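Local coordinates for protein shikimate dehydrogenase (NADP(+)) (Thermotoga maritima, PDB 3U62) that probably catalyses the reversible NADPH-linked reduction of 3-dehydroshikimate to shikimate, a step in chorismate and aromatic amino acid biosynthesis, at residues K108-V113 with D134-N139; A167-N172 with N192-Y197; D188-L193 with R211-K216. One frame throughout, in Å; residues are numbered along the deposited sequence.

Interaction 1: residues K108-V113 with D134-N139. With SO4 (sulfate ion), chain E.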
loop_
_atom_site.group_PDB
_atom_site.type_symbol
_atom_site.label_atom_id
_atom_site.label_comp_id
_atom_site.label_asym_id
_atom_site.label_seq_id
_atom_site.Cartn_x
_atom_site.Cartn_y
_atom_site.Cartn_z
ATOM N N LYS A 108 -8.361 -17.107 -1.796
ATOM C CA LYS A 108 -8.199 -18.467 -1.291
ATOM C C LYS A 108 -7.088 -18.546 -0.245
ATOM O O LYS A 108 -6.083 -17.836 -0.333
ATOM C CB LYS A 108 -7.944 -19.444 -2.442
ATOM C CG LYS A 108 -9.129 -19.613 -3.386
ATOM C CD LYS A 108 -8.832 -20.626 -4.480
ATOM C CE LYS A 108 -10.003 -20.758 -5.438
ATOM N NZ LYS A 108 -9.665 -21.621 -6.612
ATOM N N GLU A 109 -7.287 -19.418 0.739
ATOM C CA GLU A 109 -6.388 -19.548 1.884
ATOM C C GLU A 109 -5.665 -20.891 1.876
ATOM O O GLU A 109 -6.154 -21.847 1.270
ATOM C CB GLU A 109 -7.176 -19.409 3.183
ATOM C CG GLU A 109 -7.844 -18.064 3.364
ATOM C CD GLU A 109 -8.760 -18.032 4.568
ATOM O OE1 GLU A 109 -9.909 -17.565 4.424
ATOM O OE2 GLU A 109 -8.340 -18.475 5.660
ATOM N N PRO A 110 -4.503 -20.983 2.557
ATOM C CA PRO A 110 -3.805 -19.952 3.341
ATOM C C PRO A 110 -3.257 -18.805 2.500
ATOM O O PRO A 110 -2.984 -18.975 1.308
ATOM C CB PRO A 110 -2.644 -20.724 3.977
ATOM C CG PRO A 110 -3.083 -22.148 3.958
ATOM C CD PRO A 110 -3.831 -22.287 2.681
ATOM N N VAL A 111 -3.099 -17.649 3.138
ATOM C CA VAL A 111 -2.571 -16.456 2.489
ATOM C C VAL A 111 -1.215 -16.100 3.090
ATOM O O VAL A 111 -1.082 -15.980 4.311
ATOM C CB VAL A 111 -3.538 -15.255 2.644
ATOM C CG1 VAL A 111 -2.987 -14.026 1.938
ATOM C CG2 VAL A 111 -4.919 -15.601 2.100
ATOM N N VAL A 112 -0.213 -15.940 2.229
ATOM C CA VAL A 112 1.110 -15.487 2.654
ATOM C C VAL A 112 1.250 -13.990 2.372
ATOM O O VAL A 112 0.970 -13.525 1.263
ATOM C CB VAL A 112 2.253 -16.276 1.952
ATOM C CG1 VAL A 112 3.619 -15.702 2.311
ATOM C CG2 VAL A 112 2.197 -17.745 2.338
ATOM N N VAL A 113 1.671 -13.248 3.393
ATOM C CA VAL A 113 1.946 -11.821 3.270
ATOM C C VAL A 113 3.440 -11.600 3.501
ATOM O O VAL A 113 3.958 -11.904 4.577
ATOM C CB VAL A 113 1.115 -10.991 4.286
ATOM C CG1 VAL A 113 1.463 -9.509 4.193
ATOM C CG2 VAL A 113 -0.378 -11.200 4.061
ATOM N N ASP A 134 -6.612 -17.697 7.744
ATOM C CA ASP A 134 -5.286 -18.302 7.774
ATOM C C ASP A 134 -4.270 -17.410 7.065
ATOM O O ASP A 134 -4.094 -17.496 5.845
ATOM C CB ASP A 134 -5.337 -19.693 7.134
ATOM C CG ASP A 134 -4.300 -20.648 7.704
ATOM O OD1 ASP A 134 -3.489 -20.233 8.561
ATOM O OD2 ASP A 134 -4.297 -21.825 7.290
ATOM N N ILE A 135 -3.614 -16.550 7.840
ATOM C CA ILE A 135 -2.656 -15.588 7.299
ATOM C C ILE A 135 -1.260 -15.845 7.858
ATOM O O ILE A 135 -1.060 -15.878 9.077
ATOM C CB ILE A 135 -3.087 -14.119 7.572
ATOM C CG1 ILE A 135 -4.495 -13.860 7.024
ATOM C CG2 ILE A 135 -2.086 -13.135 6.954
ATOM C CD1 ILE A 135 -5.187 -12.635 7.603
ATOM N N TRP A 136 -0.304 -16.035 6.952
ATOM C CA TRP A 136 1.083 -16.287 7.313
ATOM C C TRP A 136 1.958 -15.135 6.847
ATOM O O TRP A 136 2.090 -14.887 5.646
ATOM C CB TRP A 136 1.583 -17.594 6.688
ATOM C CG TRP A 136 0.756 -18.811 7.002
ATOM C CD1 TRP A 136 -0.071 -18.994 8.079
ATOM C CD2 TRP A 136 0.705 -20.031 6.250
ATOM N NE1 TRP A 136 -0.646 -20.239 8.030
ATOM C CE2 TRP A 136 -0.186 -20.899 6.921
ATOM C CE3 TRP A 136 1.321 -20.471 5.070
ATOM C CZ2 TRP A 136 -0.475 -22.185 6.453
ATOM C CZ3 TRP A 136 1.032 -21.750 4.603
ATOM C CH2 TRP A 136 0.142 -22.591 5.296
ATOM N N VAL A 137 2.546 -14.429 7.804
ATOM C CA VAL A 137 3.448 -13.327 7.504
ATOM C C VAL A 137 4.876 -13.851 7.393
ATOM O O VAL A 137 5.343 -14.598 8.254
ATOM C CB VAL A 137 3.358 -12.208 8.574
ATOM C CG1 VAL A 137 4.416 -11.133 8.341
ATOM C CG2 VAL A 137 1.970 -11.588 8.581
ATOM N N VAL A 138 5.552 -13.470 6.313
ATOM C CA VAL A 138 6.959 -13.792 6.116
ATOM C C VAL A 138 7.712 -12.474 5.993
ATOM O O VAL A 138 7.504 -11.725 5.036
ATOM C CB VAL A 138 7.175 -14.659 4.850
ATOM C CG1 VAL A 138 8.646 -14.987 4.663
ATOM C CG2 VAL A 138 6.359 -15.938 4.933
ATOM N N ASN A 139 8.568 -12.177 6.965
ATOM C CA ASN A 139 9.266 -10.893 6.972
ATOM C C ASN A 139 10.755 -10.973 7.318
ATOM O O ASN A 139 11.278 -12.045 7.635
ATOM C CB ASN A 139 8.533 -9.877 7.860
ATOM C CG ASN A 139 8.886 -10.014 9.328
ATOM O OD1 ASN A 139 8.786 -11.094 9.913
ATOM N ND2 ASN A 139 9.298 -8.907 9.937
HETATM S S SO4 E . 10.128 -6.438 6.743
HETATM O O1 SO4 E . 11.222 -5.529 6.411
HETATM O O2 SO4 E . 10.249 -6.855 8.140
HETATM O O3 SO4 E . 10.196 -7.615 5.884
HETATM O O4 SO4 E . 8.850 -5.761 6.539
#

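Interaction 2: residues A167-N172 with N192-Y197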
loop_
_atom_site.group_PDB
_atom_site.type_symbol
_atom_site.label_atom_id
_atom_site.label_comp_id
_atom_site.label_asym_id
_atom_site.label_seq_id
_atom_site.Cartn_x
_atom_site.Cartn_y
_atom_site.Cartn_z
ATOM N N ALA A 167 0.445 -22.664 0.492
ATOM C CA ALA A 167 -0.522 -21.567 0.445
ATOM C C ALA A 167 -1.262 -21.485 -0.888
ATOM O O ALA A 167 -0.891 -22.151 -1.859
ATOM C CB ALA A 167 0.171 -20.249 0.748
ATOM N N LYS A 168 -2.306 -20.660 -0.923
ATOM C CA LYS A 168 -3.094 -20.452 -2.137
ATOM C C LYS A 168 -3.038 -19.012 -2.651
ATOM O O LYS A 168 -3.311 -18.764 -3.827
ATOM C CB LYS A 168 -4.547 -20.889 -1.925
ATOM C CG LYS A 168 -4.722 -22.393 -1.776
ATOM C CD LYS A 168 -6.170 -22.807 -1.962
ATOM C CE LYS A 168 -6.337 -24.307 -1.784
ATOM N NZ LYS A 168 -7.713 -24.758 -2.141
ATOM N N SER A 169 -2.686 -18.073 -1.776
ATOM C CA SER A 169 -2.520 -16.672 -2.168
ATOM C C SER A 169 -1.222 -16.090 -1.622
ATOM O O SER A 169 -0.806 -16.415 -0.508
ATOM C CB SER A 169 -3.706 -15.827 -1.698
ATOM O OG SER A 169 -4.922 -16.292 -2.264
ATOM N N LEU A 170 -0.593 -15.226 -2.417
ATOM C CA LEU A 170 0.646 -14.559 -2.029
ATOM C C LEU A 170 0.558 -13.051 -2.259
ATOM O O LEU A 170 0.196 -12.599 -3.348
ATOM C CB LEU A 170 1.836 -15.142 -2.801
ATOM C CG LEU A 170 3.216 -14.492 -2.636
ATOM C CD1 LEU A 170 3.763 -14.699 -1.231
ATOM C CD2 LEU A 170 4.189 -15.031 -3.667
ATOM N N PHE A 171 0.890 -12.288 -1.220
ATOM C CA PHE A 171 0.955 -10.831 -1.286
ATOM C C PHE A 171 2.381 -10.373 -1.007
ATOM O O PHE A 171 2.927 -10.671 0.061
ATOM C CB PHE A 171 0.033 -10.195 -0.234
ATOM C CG PHE A 171 -1.437 -10.292 -0.547
ATOM C CD1 PHE A 171 -2.114 -11.502 -0.426
ATOM C CD2 PHE A 171 -2.156 -9.160 -0.922
ATOM C CE1 PHE A 171 -3.478 -11.591 -0.702
ATOM C CE2 PHE A 171 -3.522 -9.241 -1.200
ATOM C CZ PHE A 171 -4.182 -10.459 -1.088
ATOM N N ASN A 172 2.991 -9.661 -1.953
ATOM C CA ASN A 172 4.209 -8.920 -1.642
ATOM C C ASN A 172 3.849 -7.505 -1.225
ATOM O O ASN A 172 3.179 -6.785 -1.971
ATOM C CB ASN A 172 5.191 -8.869 -2.814
ATOM C CG ASN A 172 6.361 -7.926 -2.544
ATOM O OD1 ASN A 172 6.593 -6.969 -3.283
ATOM N ND2 ASN A 172 7.090 -8.181 -1.459
ATOM N N ASN A 192 0.950 -23.246 -8.236
ATOM C CA ASN A 192 -0.406 -23.629 -7.859
ATOM C C ASN A 192 -1.135 -22.604 -6.996
ATOM O O ASN A 192 -2.224 -22.884 -6.488
ATOM C CB ASN A 192 -0.402 -24.996 -7.173
ATOM C CG ASN A 192 -0.149 -26.133 -8.147
ATOM O OD1 ASN A 192 -0.426 -26.026 -9.343
ATOM N ND2 ASN A 192 0.372 -27.240 -7.631
ATOM N N LEU A 193 -0.541 -21.425 -6.833
ATOM C CA LEU A 193 -1.243 -20.313 -6.204
ATOM C C LEU A 193 -2.402 -19.884 -7.099
ATOM O O LEU A 193 -2.318 -19.986 -8.328
ATOM C CB LEU A 193 -0.305 -19.127 -5.971
ATOM C CG LEU A 193 0.857 -19.273 -4.981
ATOM C CD1 LEU A 193 1.812 -18.103 -5.126
ATOM C CD2 LEU A 193 0.372 -19.391 -3.540
ATOM N N SER A 194 -3.477 -19.407 -6.481
ATOM C CA SER A 194 -4.603 -18.855 -7.229
ATOM C C SER A 194 -4.524 -17.331 -7.329
ATOM O O SER A 194 -5.166 -16.728 -8.192
ATOM C CB SER A 194 -5.936 -19.286 -6.609
ATOM O OG SER A 194 -6.041 -18.846 -5.257
ATOM N N LEU A 195 -3.738 -16.719 -6.446
ATOM C CA LEU A 195 -3.542 -15.272 -6.451
ATOM C C LEU A 195 -2.100 -14.884 -6.146
ATOM O O LEU A 195 -1.524 -15.324 -5.149
ATOM C CB LEU A 195 -4.491 -14.589 -5.455
ATOM C CG LEU A 195 -4.317 -13.087 -5.173
ATOM C CD1 LEU A 195 -4.678 -12.231 -6.382
ATOM C CD2 LEU A 195 -5.139 -12.671 -3.963
ATOM N N VAL A 196 -1.525 -14.069 -7.027
ATOM C CA VAL A 196 -0.263 -13.388 -6.756
ATOM C C VAL A 196 -0.538 -11.887 -6.800
ATOM O O VAL A 196 -0.967 -11.349 -7.826
ATOM C CB VAL A 196 0.851 -13.784 -7.759
ATOM C CG1 VAL A 196 2.069 -12.871 -7.615
ATOM C CG2 VAL A 196 1.255 -15.242 -7.562
ATOM N N TYR A 197 -0.302 -11.229 -5.671
ATOM C CA TYR A 197 -0.624 -9.823 -5.497
ATOM C C TYR A 197 0.644 -9.080 -5.100
ATOM O O TYR A 197 1.332 -9.472 -4.156
ATOM C CB TYR A 197 -1.698 -9.684 -4.413
ATOM C CG TYR A 197 -2.372 -8.329 -4.299
ATOM C CD1 TYR A 197 -3.710 -8.166 -4.663
ATOM C CD2 TYR A 197 -1.690 -7.222 -3.791
ATOM C CE1 TYR A 197 -4.344 -6.931 -4.545
ATOM C CE2 TYR A 197 -2.314 -5.984 -3.672
ATOM C CZ TYR A 197 -3.639 -5.846 -4.049
ATOM O OH TYR A 197 -4.255 -4.623 -3.931
HETATM O O HOH W 1 -6.917 -16.565 -4.023
#

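Interaction 3: residues D188-L193 with R211-K216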
loop_
_atom_site.group_PDB
_atom_site.type_symbol
_atom_site.label_atom_id
_atom_site.label_comp_id
_atom_site.label_asym_id
_atom_site.label_seq_id
_atom_site.Cartn_x
_atom_site.Cartn_y
_atom_site.Cartn_z
ATOM N N ASP A 188 7.939 -24.019 -8.457
ATOM C CA ASP A 188 7.149 -25.097 -7.860
ATOM C C ASP A 188 6.191 -24.587 -6.782
ATOM O O ASP A 188 5.045 -25.033 -6.705
ATOM C CB ASP A 188 8.071 -26.175 -7.279
ATOM C CG ASP A 188 7.304 -27.322 -6.640
ATOM O OD1 ASP A 188 7.472 -27.544 -5.422
ATOM O OD2 ASP A 188 6.530 -27.999 -7.352
ATOM N N SER A 189 6.667 -23.657 -5.956
ATOM C CA SER A 189 5.852 -23.076 -4.890
ATOM C C SER A 189 4.811 -22.090 -5.422
ATOM O O SER A 189 3.694 -22.020 -4.901
ATOM C CB SER A 189 6.738 -22.400 -3.841
ATOM O OG SER A 189 7.616 -23.338 -3.231
ATOM N N LEU A 190 5.179 -21.340 -6.460
ATOM C CA LEU A 190 4.294 -20.334 -7.047
ATOM C C LEU A 190 3.201 -20.919 -7.935
ATOM O O LEU A 190 2.089 -20.387 -7.977
ATOM C CB LEU A 190 5.099 -19.317 -7.865
ATOM C CG LEU A 190 6.046 -18.343 -7.159
ATOM C CD1 LEU A 190 6.965 -17.679 -8.172
ATOM C CD2 LEU A 190 5.276 -17.292 -6.372
ATOM N N LYS A 191 3.519 -22.004 -8.639
ATOM C CA LYS A 191 2.694 -22.487 -9.760
ATOM C C LYS A 191 1.224 -22.745 -9.438
ATOM O O LYS A 191 0.353 -22.489 -10.273
ATOM C CB LYS A 191 3.321 -23.731 -10.411
ATOM C CG LYS A 191 3.290 -24.989 -9.547
ATOM C CD LYS A 191 3.939 -26.169 -10.243
ATOM C CE LYS A 191 3.830 -27.425 -9.388
ATOM N NZ LYS A 191 4.545 -28.583 -9.997
ATOM N N ASN A 192 0.950 -23.246 -8.236
ATOM C CA ASN A 192 -0.406 -23.629 -7.859
ATOM C C ASN A 192 -1.135 -22.604 -6.996
ATOM O O ASN A 192 -2.224 -22.884 -6.488
ATOM C CB ASN A 192 -0.402 -24.996 -7.173
ATOM C CG ASN A 192 -0.149 -26.133 -8.147
ATOM O OD1 ASN A 192 -0.426 -26.026 -9.343
ATOM N ND2 ASN A 192 0.372 -27.240 -7.631
ATOM N N LEU A 193 -0.541 -21.425 -6.833
ATOM C CA LEU A 193 -1.243 -20.313 -6.204
ATOM C C LEU A 193 -2.402 -19.884 -7.099
ATOM O O LEU A 193 -2.318 -19.986 -8.328
ATOM C CB LEU A 193 -0.305 -19.127 -5.971
ATOM C CG LEU A 193 0.857 -19.273 -4.981
ATOM C CD1 LEU A 193 1.812 -18.103 -5.126
ATOM C CD2 LEU A 193 0.372 -19.391 -3.540
ATOM N N ARG A 211 2.851 -14.831 -14.213
ATOM C CA ARG A 211 2.260 -14.880 -15.551
ATOM C C ARG A 211 2.778 -16.060 -16.358
ATOM O O ARG A 211 2.001 -16.743 -17.030
ATOM C CB ARG A 211 2.514 -13.576 -16.305
ATOM C CG ARG A 211 1.628 -12.433 -15.865
ATOM C CD ARG A 211 2.068 -11.133 -16.490
ATOM N NE ARG A 211 1.385 -9.992 -15.889
ATOM C CZ ARG A 211 1.818 -8.737 -15.958
ATOM N NH1 ARG A 211 2.947 -8.447 -16.599
ATOM N NH2 ARG A 211 1.127 -7.766 -15.378
ATOM N N LYS A 212 4.088 -16.292 -16.287
ATOM C CA LYS A 212 4.714 -17.434 -16.952
ATOM C C LYS A 212 4.112 -18.762 -16.490
ATOM O O LYS A 212 4.017 -19.709 -17.275
ATOM C CB LYS A 212 6.227 -17.440 -16.716
ATOM C CG LYS A 212 6.990 -16.391 -17.509
ATOM C CD LYS A 212 8.491 -16.545 -17.325
ATOM C CE LYS A 212 9.249 -15.468 -18.082
ATOM N NZ LYS A 212 10.711 -15.506 -17.792
ATOM N N LEU A 213 3.703 -18.819 -15.224
ATOM C CA LEU A 213 3.200 -20.055 -14.622
ATOM C C LEU A 213 1.677 -20.207 -14.699
ATOM O O LEU A 213 1.133 -21.258 -14.347
ATOM C CB LEU A 213 3.686 -20.180 -13.172
ATOM C CG LEU A 213 5.205 -20.231 -12.956
ATOM C CD1 LEU A 213 5.546 -20.029 -11.487
ATOM C CD2 LEU A 213 5.811 -21.531 -13.478
ATOM N N GLY A 214 0.997 -19.159 -15.160
ATOM C CA GLY A 214 -0.446 -19.203 -15.381
ATOM C C GLY A 214 -1.299 -19.098 -14.131
ATOM O O GLY A 214 -2.385 -19.684 -14.068
ATOM N N VAL A 215 -0.809 -18.359 -13.137
ATOM C CA VAL A 215 -1.565 -18.095 -11.912
ATOM C C VAL A 215 -2.863 -17.368 -12.275
ATOM O O VAL A 215 -2.839 -16.393 -13.029
ATOM C CB VAL A 215 -0.730 -17.278 -10.888
ATOM C CG1 VAL A 215 -1.580 -16.832 -9.704
ATOM C CG2 VAL A 215 0.462 -18.090 -10.405
ATOM N N LYS A 216 -3.985 -17.861 -11.748
ATOM C CA LYS A 216 -5.319 -17.361 -12.097
ATOM C C LYS A 216 -5.430 -15.837 -12.027
ATOM O O LYS A 216 -5.723 -15.186 -13.035
ATOM C CB LYS A 216 -6.384 -18.018 -11.211
ATOM C CG LYS A 216 -7.819 -17.669 -11.584
ATOM C CD LYS A 216 -8.803 -18.361 -10.659
ATOM C CE LYS A 216 -10.237 -18.138 -11.104
ATOM N NZ LYS A 216 -11.208 -18.866 -10.234
HETATM O O HOH W 2 -0.818 -22.315 -12.740
HETATM O O HOH W 3 -4.142 -20.347 -10.351
#

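Interaction 1: residues K108-V113 with D134-N139
Trp136 lays the six-membered half of its indole against the ring of Pro110. Pro110 CB stands 3.6 Å from the centroid of that half and 13° off its normal, a CH-pi contact over the face, while Pro110 CG comes within 3.5 Å of Trp136 CH2. The indole is brought there by a first torsion that sets CG anti to the carbonyl carbon of Trp136 (chi1 -55°). Val112 CG2 meets the same ring obliquely.

Asp134 borders this pair. Its OD1 takes a weak, bent hydrogen bond from Trp136 NE1, and OD2 packs 3.6 Å from Pro110 CG. The backbone N of Asp134 donates to Glu109 OE2 over 2.8 Å, a nearly straight bond that arrives from above the carboxylate plane; the same oxygen also accepts from Lys133 N, so one carboxylate atom grips two successive amides.

Val111 N donates to Asp134 O, and Val111 O accepts Trp136 N. Farther along the parallel strands is Val113: its amide donates to Trp136 O at 2.8 Å, its carbonyl receives Val138 N, and its CG2 lies alongside Ile135 CG2 at 3.9 Å. On the face shared with Ile135, Val113 touches Leu127 of helix 118-129.

Asn139 ND2 donates to O2 of a sulfate at 2.9 Å; Ala116 N, Arg140 N and Thr141 OG1 bind the same ion. It was probably picked up from the crystallisation solution, but its position among residues predicted to bind NADP(+) is consistent with a cofactor phosphate site. Strand 111-114, helix 118-129 and strand 135-139 form the opening beta-alpha-beta crossover of a Rossmann-type nucleotide-binding domain.

Interaction 2: residues A167-N172 with N192-Y197
Phe171 and Tyr197 form an offset stack between neighbouring parallel strands, which belong to one beta-alpha-beta unit of the Rossmann-type sheet. The ring centroids are 4.7 Å apart and the planes 26° from parallel, with Phe171 CE2 over the Tyr197 face, 3.4 Å from Tyr197 CG. Tyr197 CB in turn covers a face of the Phe171 ring in a CH-pi contact. Phe171 holds its CG beside the backbone N (chi1 -73°), and from there the ring leans across to Tyr197. Leu195 CD2 adds an oblique contact at 3.8 Å from Phe171 CZ.

Backbone bonds between the strands set the pairing of Phe171 with Tyr197. Leu170 N donates to Leu195 O, Tyr197 N to Leu170 O at 2.7 Å, and Asn172 N to Tyr197 O. At the start of the strands Lys168 O accepts Ser194 N at 2.7 Å, with a weak second bond from Leu195 N. The side chain of Leu193 reaches across here, placing CD2 3.5 Å from Ala167 O and CD1 against Leu170 CB.

Further out, Val111 touches the Phe171 ring and Ile219 of the edge strand 217-219 packs on Tyr197, whose OH is hydrogen-bonded to Ser101 OG. Leu206 and Ala210 of helix 205-213 cover Val196 on the other face. Ser169 OG is hydrogen-bonded to Lys108 O, and a water 2.7 Å away donates to this Ser169 OG while also bonding Ser194 OG.

Interaction 3: residues D188-L193 with R211-K216
Leu213 overlaps Leu190 and Lys191 with a single methyl, its CD1 lying 3.7 Å from Leu190 CB and 4.0 Å from Lys191 N. Because CG stands anti to the carbonyl carbon of Leu213 (chi1 -61°), the branch reaches out from the last turn of helix 205-213 to Leu190. Val215 sets both methyls against backbone oxygens: CG1 touches Leu193 O at 3.5 Å, and CG2 packs 3.7 Å from Leu190 O. The latter oxygen is already engaged, accepting Leu193 N at 3.1 Å across a type I beta turn from Leu190 to Leu193.

Both segments carry the chain from a helix toward the start of a parallel strand of the Rossmann-type domain, 195-198 in one case and 217-219 in the other. The second exit is made by a Schellman motif, in which Gly214, with positive phi, turns the chain out of the helix and places Val215 against Ala210. Replacing Val215 by an alanine takes away both methyls and would probably leave a gap between the carbonyls of Leu190 and Leu193 and Ala210.

No direct hydrogen bond joins the two segments; water does this work. One water donates to Lys191 O and Leu213 O, 2.7 Å from each, and a second donates to Leu193 O while accepting from Lys216 N, so the two segments are tied at two successive points. The extended side chain of Lys191 runs to Asp188, where its NZ forms a weak salt bridge of 3.4 Å with Asp188 OD2, an oxygen that is also paired with Lys165 NZ. Leu190 is buried, touching Leu206 and Lys209 of helix 205-213 and Leu170 of the sheet.

In the fold
All three contacts belong to the Rossmann-type domain. Interaction 1 closes before the other two open, whereas interactions 2 and 3 overlap in the chain at Asn192 and Leu193. Interactions 1 and 2, their centres about 9 Å apart, lie in the same parallel sheet: strands 111-114 and 169-172 are neighbours, joined by a probable hydrogen bond from Phe171 N to Val112 O, so the two contacts together align four adjacent strands. Interaction 3, about 8 Å from interaction 2 between centres, packs helices 187-190 and 205-213 and the residues that follow them beside the sheet. Asn139 of interaction 1 is predicted to bind NADP(+), and Tyr197 of interaction 2 lies close to Val199 and Gly221, predicted likewise; interaction 3 is remote from such residues.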